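Local coordinates for protein decapping nuclease RAI1 (Scheffersomyces stipitis, PDB 5BTO) that removes the NAD cap from the 5' end of RNAs, releasing intact NAD, and binds and stimulates the exoribonuclease RAT1, at residues E215-V220 / S252-L257; P26-A31 / I46-N51; F277-Q282 / V291-R296. One frame throughout, in Å; residues are numbered along the deposited sequence.

Contact 1: residues E215-V220 / S252-L257; sequences EQYISV and SHYMEL
The backbones of Ser219 and Tyr254 keep well apart, their CA atoms 9.8 Å from each other, so no main-chain bond joins strand segments 216-220 and 254-257, and side chains, chiefly two tyrosines, have to bridge them. Tyr217 and Tyr254 do most of this, their side chains crossing at about a right angle. The Tyr217 ring presents its edge to the face of Tyr254 in an offset edge-to-face pair, with centroids 5.9 Å apart and planes at 79°; Tyr217 CE2 comes within 3.8 Å of Tyr254 CZ. The same crossing brings the phenol oxygens together, and Tyr217 OH donates a hydrogen bond of 2.7 Å to Tyr254 OH. Tyrosine suits both places because its ring packs in the buried interior while its hydroxyl takes part in a polar network. In Tyr217, CG stands anti to the backbone N (chi1 174°), which carries the ring across toward the other strand. Ser219, two residues on and on the same side of its strand, sets OG 3.9 Å from Tyr254 CE2, at the edge of that ring and near its plane. Serine suits the place because its short hydroxyl can share Glu28 OE1 with Tyr254 OH, the strongest polar partner of both, while Lys48 bonds to Tyr217 OH. Beyond Tyr254 the same strand carries Glu256 and Leu257, which bind the divalent metal, followed by the substrate-binding Lys258. This Glu-X-Lys sequence matches the signature of the PD-(D/E)XK nuclease fold, and the tyrosine pair joins its strand to the large mixed sheet.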
loop_
_atom_site.group_PDB
_atom_site.type_symbol
_atom_site.label_atom_id
_atom_site.label_comp_id
_atom_site.label_asym_id
_atom_site.label_seq_id
_atom_site.Cartn_x
_atom_site.Cartn_y
_atom_site.Cartn_z
ATOM N N GLU A 215 29.555 23.910 -14.377
ATOM C CA GLU A 215 28.608 24.350 -15.393
ATOM C C GLU A 215 27.395 23.438 -15.467
ATOM O O GLU A 215 27.529 22.225 -15.643
ATOM C CB GLU A 215 29.289 24.447 -16.763
ATOM C CG GLU A 215 30.315 25.559 -16.864
ATOM C CD GLU A 215 31.055 25.542 -18.184
ATOM O OE1 GLU A 215 31.634 24.492 -18.528
ATOM O OE2 GLU A 215 31.051 26.577 -18.879
ATOM N N GLN A 216 26.215 24.038 -15.326
ATOM C CA GLN A 216 24.949 23.318 -15.409
ATOM C C GLN A 216 23.928 24.129 -16.184
ATOM O O GLN A 216 23.802 25.337 -15.976
ATOM C CB GLN A 216 24.379 23.052 -14.015
ATOM C CG GLN A 216 25.171 22.097 -13.163
ATOM C CD GLN A 216 24.476 21.827 -11.845
ATOM O OE1 GLN A 216 23.678 22.640 -11.375
ATOM N NE2 GLN A 216 24.770 20.681 -11.246
ATOM N N TYR A 217 23.187 23.457 -17.059
ATOM C CA TYR A 217 22.068 24.070 -17.768
ATOM C C TYR A 217 20.789 23.423 -17.249
ATOM O O TYR A 217 20.645 22.195 -17.291
ATOM C CB TYR A 217 22.213 23.856 -19.278
ATOM C CG TYR A 217 21.031 24.343 -20.097
ATOM C CD1 TYR A 217 20.799 25.699 -20.279
ATOM C CD2 TYR A 217 20.159 23.449 -20.695
ATOM C CE1 TYR A 217 19.726 26.149 -21.024
ATOM C CE2 TYR A 217 19.080 23.889 -21.450
ATOM C CZ TYR A 217 18.871 25.241 -21.609
ATOM O OH TYR A 217 17.809 25.683 -22.362
ATOM N N ILE A 218 19.880 24.234 -16.718
ATOM C CA ILE A 218 18.706 23.688 -16.033
ATOM C C ILE A 218 17.435 24.101 -16.752
ATOM O O ILE A 218 17.148 25.296 -16.885
ATOM C CB ILE A 218 18.608 24.186 -14.572
ATOM C CG1 ILE A 218 19.926 23.973 -13.828
ATOM C CG2 ILE A 218 17.439 23.501 -13.830
ATOM C CD1 ILE A 218 20.296 22.524 -13.652
ATOM N N SER A 219 16.690 23.109 -17.228
ATOM C CA SER A 219 15.397 23.343 -17.848
ATOM C C SER A 219 14.303 23.215 -16.785
ATOM O O SER A 219 14.325 22.306 -15.956
ATOM C CB SER A 219 15.161 22.334 -18.979
ATOM O OG SER A 219 13.837 22.413 -19.487
ATOM N N VAL A 220 13.347 24.131 -16.806
ATOM C CA VAL A 220 12.211 24.039 -15.895
ATOM C C VAL A 220 10.932 23.886 -16.702
ATOM O O VAL A 220 10.616 24.720 -17.565
ATOM C CB VAL A 220 12.107 25.259 -14.962
ATOM C CG1 VAL A 220 11.056 24.994 -13.874
ATOM C CG2 VAL A 220 13.458 25.555 -14.338
ATOM N N SER A 252 11.942 18.632 -27.058
ATOM C CA SER A 252 12.165 17.590 -28.049
ATOM C C SER A 252 13.528 17.716 -28.701
ATOM O O SER A 252 13.945 16.817 -29.418
ATOM C CB SER A 252 11.069 17.606 -29.115
ATOM O OG SER A 252 11.192 18.732 -29.971
ATOM N N HIS A 253 14.221 18.827 -28.440
ATOM C CA HIS A 253 15.545 19.079 -29.022
ATOM C C HIS A 253 16.705 18.795 -28.067
ATOM O O HIS A 253 17.880 18.957 -28.422
ATOM C CB HIS A 253 15.615 20.513 -29.546
ATOM C CG HIS A 253 14.626 20.792 -30.627
ATOM N ND1 HIS A 253 14.899 20.546 -31.957
ATOM C CD2 HIS A 253 13.365 21.282 -30.584
ATOM C CE1 HIS A 253 13.848 20.881 -32.687
ATOM N NE2 HIS A 253 12.907 21.337 -31.879
ATOM N N TYR A 254 16.374 18.351 -26.859
ATOM C CA TYR A 254 17.376 18.058 -25.836
ATOM C C TYR A 254 17.779 16.584 -25.854
ATOM O O TYR A 254 17.049 15.737 -26.355
ATOM C CB TYR A 254 16.827 18.372 -24.444
ATOM C CG TYR A 254 16.606 19.832 -24.139
ATOM C CD1 TYR A 254 17.350 20.825 -24.766
ATOM C CD2 TYR A 254 15.666 20.218 -23.190
ATOM C CE1 TYR A 254 17.143 22.166 -24.460
ATOM C CE2 TYR A 254 15.456 21.551 -22.880
ATOM C CZ TYR A 254 16.198 22.521 -23.517
ATOM O OH TYR A 254 15.995 23.842 -23.209
ATOM N N MET A 255 18.944 16.288 -25.296
ATOM C CA MET A 255 19.427 14.908 -25.244
ATOM C C MET A 255 20.235 14.710 -23.966
ATOM O O MET A 255 20.894 15.633 -23.485
ATOM C CB MET A 255 20.271 14.587 -26.499
ATOM C CG MET A 255 20.600 13.097 -26.678
ATOM S SD MET A 255 21.155 12.677 -28.357
ATOM C CE MET A 255 22.544 13.793 -28.471
ATOM N N GLU A 256 20.154 13.509 -23.401
ATOM C CA GLU A 256 20.942 13.138 -22.239
ATOM C C GLU A 256 22.203 12.398 -22.680
ATOM O O GLU A 256 22.179 11.676 -23.675
ATOM C CB GLU A 256 20.100 12.226 -21.346
ATOM C CG GLU A 256 20.748 11.831 -20.043
ATOM C CD GLU A 256 20.515 12.856 -18.955
ATOM O OE1 GLU A 256 19.700 13.775 -19.174
ATOM O OE2 GLU A 256 21.143 12.740 -17.883
ATOM N N LEU A 257 23.293 12.573 -21.941
ATOM C CA LEU A 257 24.557 11.876 -22.227
ATOM C C LEU A 257 25.024 11.103 -20.995
ATOM O O LEU A 257 25.197 11.684 -19.930
ATOM C CB LEU A 257 25.638 12.884 -22.613
ATOM C CG LEU A 257 25.307 13.763 -23.815
ATOM C CD1 LEU A 257 26.389 14.805 -24.043
ATOM C CD2 LEU A 257 25.117 12.894 -25.048
#

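Contact 2: residues P26-A31 / I46-N51; sequences PKEIFA and IVKDEN
Near one margin of the large mixed sheet, strand 27-34 is crossed by the short helix 44-50, and there Glu28 meets Lys48 while Ala31 meets Val47. The axes of 27-31 and 46-50 stand at 81° to each other and come within 9.8 Å. A salt bridge holds the polar end. Glu28 and Lys48 extend from opposite directions, and Lys48 NZ donates to Glu28 OE2 at 2.6 Å, on the syn lone pair of that oxygen. Glu28 reaches out extended, with CG anti to the backbone N (chi1 -179°), whereas the Lys48 chain bends at chi2 (-82°) before straightening to bring its amine to the carboxylate. Lysine suits the place because its long chain can carry the charge from the helix back to a carboxylate on the strand. The other carboxylate oxygen, OE1, is held by hydroxyls of strands 216-225 and 254-261, so both oxygens are engaged, which fixes the rotation of the group. At the apolar end Ala31 CB touches Val47 CG1 at 4.1 Å. The small methyl of alanine lets the helix settle close to the strand, and the CA atoms of this pair lie 7.1 Å apart. Between the two ends the strand has a classic beta bulge, with Ile29 and Phe30 both facing Val220 of strand 216-225. Phe30 turns to helix 87-101, while Val47 also packs on Tyr217 and on Val41 of strand 40-41.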
loop_
_atom_site.group_PDB
_atom_site.type_symbol
_atom_site.label_atom_id
_atom_site.label_comp_id
_atom_site.label_asym_id
_atom_site.label_seq_id
_atom_site.Cartn_x
_atom_site.Cartn_y
_atom_site.Cartn_z
ATOM N N PRO A 26 5.173 17.162 -21.308
ATOM C CA PRO A 26 5.881 18.251 -20.631
ATOM C C PRO A 26 6.193 19.398 -21.592
ATOM O O PRO A 26 6.329 19.204 -22.818
ATOM C CB PRO A 26 7.189 17.593 -20.168
ATOM C CG PRO A 26 6.946 16.126 -20.234
ATOM C CD PRO A 26 5.948 15.914 -21.324
ATOM N N LYS A 27 6.326 20.590 -21.025
ATOM C CA LYS A 27 6.660 21.777 -21.802
ATOM C C LYS A 27 7.594 22.678 -20.999
ATOM O O LYS A 27 7.310 23.000 -19.843
ATOM C CB LYS A 27 5.382 22.536 -22.163
ATOM C CG LYS A 27 5.628 23.933 -22.678
ATOM C CD LYS A 27 4.320 24.679 -22.943
ATOM C CE LYS A 27 4.598 26.102 -23.397
ATOM N NZ LYS A 27 3.374 26.814 -23.859
ATOM N N GLU A 28 8.713 23.077 -21.594
ATOM C CA GLU A 28 9.610 24.000 -20.908
ATOM C C GLU A 28 8.968 25.378 -20.812
ATOM O O GLU A 28 8.406 25.888 -21.806
ATOM C CB GLU A 28 10.950 24.139 -21.643
ATOM C CG GLU A 28 11.923 25.078 -20.925
ATOM C CD GLU A 28 13.274 25.183 -21.616
ATOM O OE1 GLU A 28 14.077 24.217 -21.551
ATOM O OE2 GLU A 28 13.535 26.242 -22.212
ATOM N N ILE A 29 9.075 26.000 -19.644
ATOM C CA ILE A 29 8.591 27.379 -19.503
ATOM C C ILE A 29 9.702 28.391 -19.216
ATOM O O ILE A 29 9.563 29.569 -19.534
ATOM C CB ILE A 29 7.439 27.516 -18.471
ATOM C CG1 ILE A 29 7.800 26.837 -17.150
ATOM C CG2 ILE A 29 6.157 26.939 -19.037
ATOM C CD1 ILE A 29 6.943 27.323 -15.966
ATOM N N PHE A 30 10.801 27.937 -18.618
ATOM C CA PHE A 30 11.985 28.788 -18.455
ATOM C C PHE A 30 13.221 27.945 -18.180
ATOM O O PHE A 30 13.114 26.743 -17.964
ATOM C CB PHE A 30 11.787 29.878 -17.373
ATOM C CG PHE A 30 11.492 29.352 -15.979
ATOM C CD1 PHE A 30 10.183 29.125 -15.571
ATOM C CD2 PHE A 30 12.515 29.157 -15.056
ATOM C CE1 PHE A 30 9.899 28.671 -14.279
ATOM C CE2 PHE A 30 12.233 28.695 -13.749
ATOM C CZ PHE A 30 10.928 28.468 -13.373
ATOM N N ALA A 31 14.389 28.572 -18.198
ATOM C CA ALA A 31 15.620 27.868 -17.881
ATOM C C ALA A 31 16.509 28.762 -17.048
ATOM O O ALA A 31 16.302 29.971 -16.989
ATOM C CB ALA A 31 16.338 27.430 -19.174
ATOM N N ILE A 46 20.613 35.103 -22.508
ATOM C CA ILE A 46 21.972 34.735 -22.129
ATOM C C ILE A 46 22.113 33.239 -21.829
ATOM O O ILE A 46 23.074 32.600 -22.261
ATOM C CB ILE A 46 22.467 35.561 -20.923
ATOM C CG1 ILE A 46 22.530 37.049 -21.286
ATOM C CG2 ILE A 46 23.835 35.073 -20.463
ATOM C CD1 ILE A 46 23.061 37.928 -20.173
ATOM N N VAL A 47 21.161 32.678 -21.085
ATOM C CA VAL A 47 21.203 31.256 -20.785
ATOM C C VAL A 47 21.204 30.431 -22.067
ATOM O O VAL A 47 22.003 29.508 -22.222
ATOM C CB VAL A 47 20.028 30.821 -19.883
ATOM C CG1 VAL A 47 19.936 29.309 -19.825
ATOM C CG2 VAL A 47 20.208 31.391 -18.483
ATOM N N LYS A 48 20.305 30.770 -22.982
ATOM C CA LYS A 48 20.170 30.037 -24.236
ATOM C C LYS A 48 21.362 30.245 -25.175
ATOM O O LYS A 48 21.772 29.316 -25.866
ATOM C CB LYS A 48 18.868 30.427 -24.939
ATOM C CG LYS A 48 17.611 30.074 -24.157
ATOM C CD LYS A 48 17.235 28.623 -24.344
ATOM C CE LYS A 48 16.130 28.203 -23.377
ATOM N NZ LYS A 48 15.565 26.891 -23.764
ATOM N N ASP A 49 21.918 31.454 -25.186
ATOM C CA ASP A 49 23.008 31.787 -26.112
ATOM C C ASP A 49 24.391 31.346 -25.635
ATOM O O ASP A 49 25.296 31.139 -26.453
ATOM C CB ASP A 49 23.051 33.294 -26.387
ATOM C CG ASP A 49 21.909 33.768 -27.260
ATOM O OD1 ASP A 49 21.147 32.918 -27.769
ATOM O OD2 ASP A 49 21.786 35.002 -27.450
ATOM N N GLU A 50 24.567 31.215 -24.326
ATOM C CA GLU A 50 25.910 31.071 -23.769
ATOM C C GLU A 50 26.103 29.861 -22.871
ATOM O O GLU A 50 27.238 29.492 -22.562
ATOM C CB GLU A 50 26.296 32.325 -22.985
ATOM C CG GLU A 50 26.320 33.604 -23.808
ATOM C CD GLU A 50 26.810 34.793 -23.002
ATOM O OE1 GLU A 50 27.145 34.605 -21.810
ATOM O OE2 GLU A 50 26.859 35.914 -23.557
ATOM N N ASN A 51 25.006 29.251 -22.437
ATOM C CA ASN A 51 25.105 28.204 -21.425
ATOM C C ASN A 51 24.551 26.845 -21.848
ATOM O O ASN A 51 24.267 25.999 -20.995
ATOM C CB ASN A 51 24.442 28.666 -20.119
ATOM C CG ASN A 51 25.141 29.868 -19.506
ATOM O OD1 ASN A 51 24.805 31.020 -19.799
ATOM N ND2 ASN A 51 26.137 29.605 -18.671
#

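Contact 3: residues F277-Q282 / V291-R296; sequences FKTWAQ and VVYGFR
Thr279 turns its hydroxyl to Tyr293 and its methyl to Val291. With CG2 anti to the backbone N and OG1 beside it (chi1 -65°), the branches leave the helix in different directions, so that a single residue can meet both a polar and an apolar neighbour. Thr279 and Val291 reach toward each other tip to tip: CG2 lies 3.7 Å from Val291 CG1 and 3.8 Å from Val291 CG2, so the threonine methyl sits almost evenly against both valine methyls. Branched, compact side chains allow this fit with the CA atoms of the pair 8.2 Å apart. The side chains of Thr279 and Tyr293 come at each other from opposite directions. The phenol oxygen lies 2.7 Å from Thr279 OG1 in a hydrogen bond to which either hydroxyl could give the proton, and Thr279 CB is 3.6 Å from the same Tyr293 OH. OG1 stands obliquely to the ring. Tyr293 CB does not point at the helix; a first torsion of -98°, away from a staggered position, swings the ring so that its hydroxyl arrives at OG1. OG1 also bonds to the backbone oxygen of Lys275, one helical turn earlier, so a threonine serves both its own helix and the strand. Tyr293 packs against Lys258, a substrate-binding residue, and Phe272 meets its ring edge-to-face. Helix 266-286 and strand 290-296 are the last two elements of a beta-alpha-beta unit that starts with strand 254-261, which pairs with 290-296 on one side while strand 302-309 pairs on the other.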
loop_
_atom_site.group_PDB
_atom_site.type_symbol
_atom_site.label_atom_id
_atom_site.label_comp_id
_atom_site.label_asym_id
_atom_site.label_seq_id
_atom_site.Cartn_x
_atom_site.Cartn_y
_atom_site.Cartn_z
ATOM N N PHE A 277 17.395 2.023 -16.439
ATOM C CA PHE A 277 16.088 2.307 -15.854
ATOM C C PHE A 277 16.066 3.695 -15.206
ATOM O O PHE A 277 15.119 4.456 -15.398
ATOM C CB PHE A 277 15.735 1.239 -14.808
ATOM C CG PHE A 277 14.496 1.562 -13.996
ATOM C CD1 PHE A 277 13.272 1.718 -14.615
ATOM C CD2 PHE A 277 14.575 1.668 -12.620
ATOM C CE1 PHE A 277 12.127 2.009 -13.873
ATOM C CE2 PHE A 277 13.445 1.955 -11.860
ATOM C CZ PHE A 277 12.216 2.123 -12.491
ATOM N N LYS A 278 17.098 4.024 -14.431
ATOM C CA LYS A 278 17.172 5.362 -13.837
ATOM C C LYS A 278 17.220 6.455 -14.911
ATOM O O LYS A 278 16.594 7.497 -14.774
ATOM C CB LYS A 278 18.345 5.491 -12.867
ATOM C CG LYS A 278 18.079 4.822 -11.508
ATOM C CD LYS A 278 19.192 5.113 -10.504
ATOM C CE LYS A 278 18.986 4.364 -9.182
ATOM N NZ LYS A 278 19.524 2.961 -9.217
ATOM N N THR A 279 17.973 6.211 -15.979
ATOM C CA THR A 279 18.019 7.162 -17.077
ATOM C C THR A 279 16.646 7.318 -17.736
ATOM O O THR A 279 16.220 8.434 -18.043
ATOM C CB THR A 279 19.072 6.761 -18.125
ATOM O OG1 THR A 279 20.369 6.825 -17.528
ATOM C CG2 THR A 279 19.022 7.708 -19.359
ATOM N N TRP A 280 15.953 6.209 -17.968
ATOM C CA TRP A 280 14.597 6.288 -18.499
ATOM C C TRP A 280 13.725 7.163 -17.578
ATOM O O TRP A 280 12.979 8.042 -18.033
ATOM C CB TRP A 280 13.960 4.892 -18.650
ATOM C CG TRP A 280 12.500 5.030 -18.925
ATOM C CD1 TRP A 280 11.914 5.340 -20.124
ATOM C CD2 TRP A 280 11.435 4.969 -17.961
ATOM N NE1 TRP A 280 10.551 5.451 -19.968
ATOM C CE2 TRP A 280 10.234 5.228 -18.652
ATOM C CE3 TRP A 280 11.387 4.704 -16.588
ATOM C CZ2 TRP A 280 8.994 5.224 -18.013
ATOM C CZ3 TRP A 280 10.154 4.710 -15.953
ATOM C CH2 TRP A 280 8.976 4.961 -16.668
ATOM N N ALA A 281 13.811 6.910 -16.280
ATOM C CA ALA A 281 12.972 7.650 -15.335
ATOM C C ALA A 281 13.238 9.148 -15.429
ATOM O O ALA A 281 12.297 9.941 -15.494
ATOM C CB ALA A 281 13.181 7.150 -13.899
ATOM N N GLN A 282 14.514 9.529 -15.437
ATOM C CA GLN A 282 14.913 10.937 -15.514
ATOM C C GLN A 282 14.407 11.594 -16.786
ATOM O O GLN A 282 13.863 12.704 -16.766
ATOM C CB GLN A 282 16.436 11.057 -15.511
ATOM C CG GLN A 282 17.094 10.708 -14.206
ATOM C CD GLN A 282 18.601 10.802 -14.298
ATOM O OE1 GLN A 282 19.140 11.439 -15.212
ATOM N NE2 GLN A 282 19.292 10.168 -13.358
ATOM N N VAL A 291 18.669 9.707 -25.619
ATOM C CA VAL A 291 19.767 9.475 -24.704
ATOM C C VAL A 291 20.917 8.819 -25.457
ATOM O O VAL A 291 20.699 7.868 -26.213
ATOM C CB VAL A 291 19.378 8.473 -23.597
ATOM C CG1 VAL A 291 20.544 8.277 -22.646
ATOM C CG2 VAL A 291 18.139 8.923 -22.865
ATOM N N VAL A 292 22.137 9.292 -25.232
ATOM C CA VAL A 292 23.306 8.584 -25.769
ATOM C C VAL A 292 24.123 7.981 -24.637
ATOM O O VAL A 292 24.499 8.679 -23.698
ATOM C CB VAL A 292 24.216 9.509 -26.617
ATOM C CG1 VAL A 292 25.577 8.854 -26.835
ATOM C CG2 VAL A 292 23.555 9.815 -27.951
ATOM N N TYR A 293 24.394 6.680 -24.723
ATOM C CA TYR A 293 25.328 6.037 -23.803
ATOM C C TYR A 293 26.673 5.800 -24.470
ATOM O O TYR A 293 26.743 5.254 -25.573
ATOM C CB TYR A 293 24.787 4.695 -23.294
ATOM C CG TYR A 293 24.134 4.792 -21.945
ATOM C CD1 TYR A 293 24.887 4.700 -20.776
ATOM C CD2 TYR A 293 22.766 4.994 -21.839
ATOM C CE1 TYR A 293 24.278 4.794 -19.531
ATOM C CE2 TYR A 293 22.153 5.102 -20.606
ATOM C CZ TYR A 293 22.912 5.004 -19.460
ATOM O OH TYR A 293 22.296 5.101 -18.233
ATOM N N GLY A 294 27.737 6.211 -23.793
ATOM C CA GLY A 294 29.088 5.839 -24.198
ATOM C C GLY A 294 29.557 4.667 -23.355
ATOM O O GLY A 294 29.410 4.675 -22.132
ATOM N N PHE A 295 30.097 3.648 -24.017
ATOM C CA PHE A 295 30.533 2.428 -23.349
ATOM C C PHE A 295 32.055 2.377 -23.317
ATOM O O PHE A 295 32.703 2.490 -24.355
ATOM C CB PHE A 295 29.979 1.200 -24.081
ATOM C CG PHE A 295 28.477 1.089 -24.041
ATOM C CD1 PHE A 295 27.690 1.739 -24.982
ATOM C CD2 PHE A 295 27.849 0.339 -23.047
ATOM C CE1 PHE A 295 26.295 1.644 -24.936
ATOM C CE2 PHE A 295 26.464 0.238 -22.995
ATOM C CZ PHE A 295 25.687 0.886 -23.943
ATOM N N ARG A 296 32.628 2.210 -22.129
ATOM C CA ARG A 296 34.080 2.297 -21.987
ATOM C C ARG A 296 34.662 1.057 -21.331
ATOM O O ARG A 296 33.973 0.369 -20.586
ATOM C CB ARG A 296 34.466 3.557 -21.203
ATOM C CG ARG A 296 33.713 3.721 -19.887
ATOM C CD ARG A 296 34.644 3.510 -18.706
ATOM N NE ARG A 296 33.921 3.238 -17.469
ATOM C CZ ARG A 296 34.270 2.298 -16.595
ATOM N NH1 ARG A 296 35.330 1.532 -16.827
ATOM N NH2 ARG A 296 33.553 2.113 -15.494
#

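Overall arrangement
From the N terminus, contact 2 comes first, closing the short loop from strand 27-34 through strand 40-41 to helix 44-50. Contact 1 follows much later, spanning the strands between 216-220 and 252-257, and contact 3 closes the turn from helix 266-286 to strand 290-296. The three stand in series, and none nests within or crosses another. Contacts 1 and 2 share one polar cluster, where neighbouring strands 27-34 and 216-225 of the large sheet meet strand 254-261 and helix 44-50. Strand 254-261 belongs to the small sheet and pairs with 290-296 (Glu256 O to Val292 N), which leads to contact 3. Contacts 2 and 3 do not touch; contact 1 lies between them and links the two sheets.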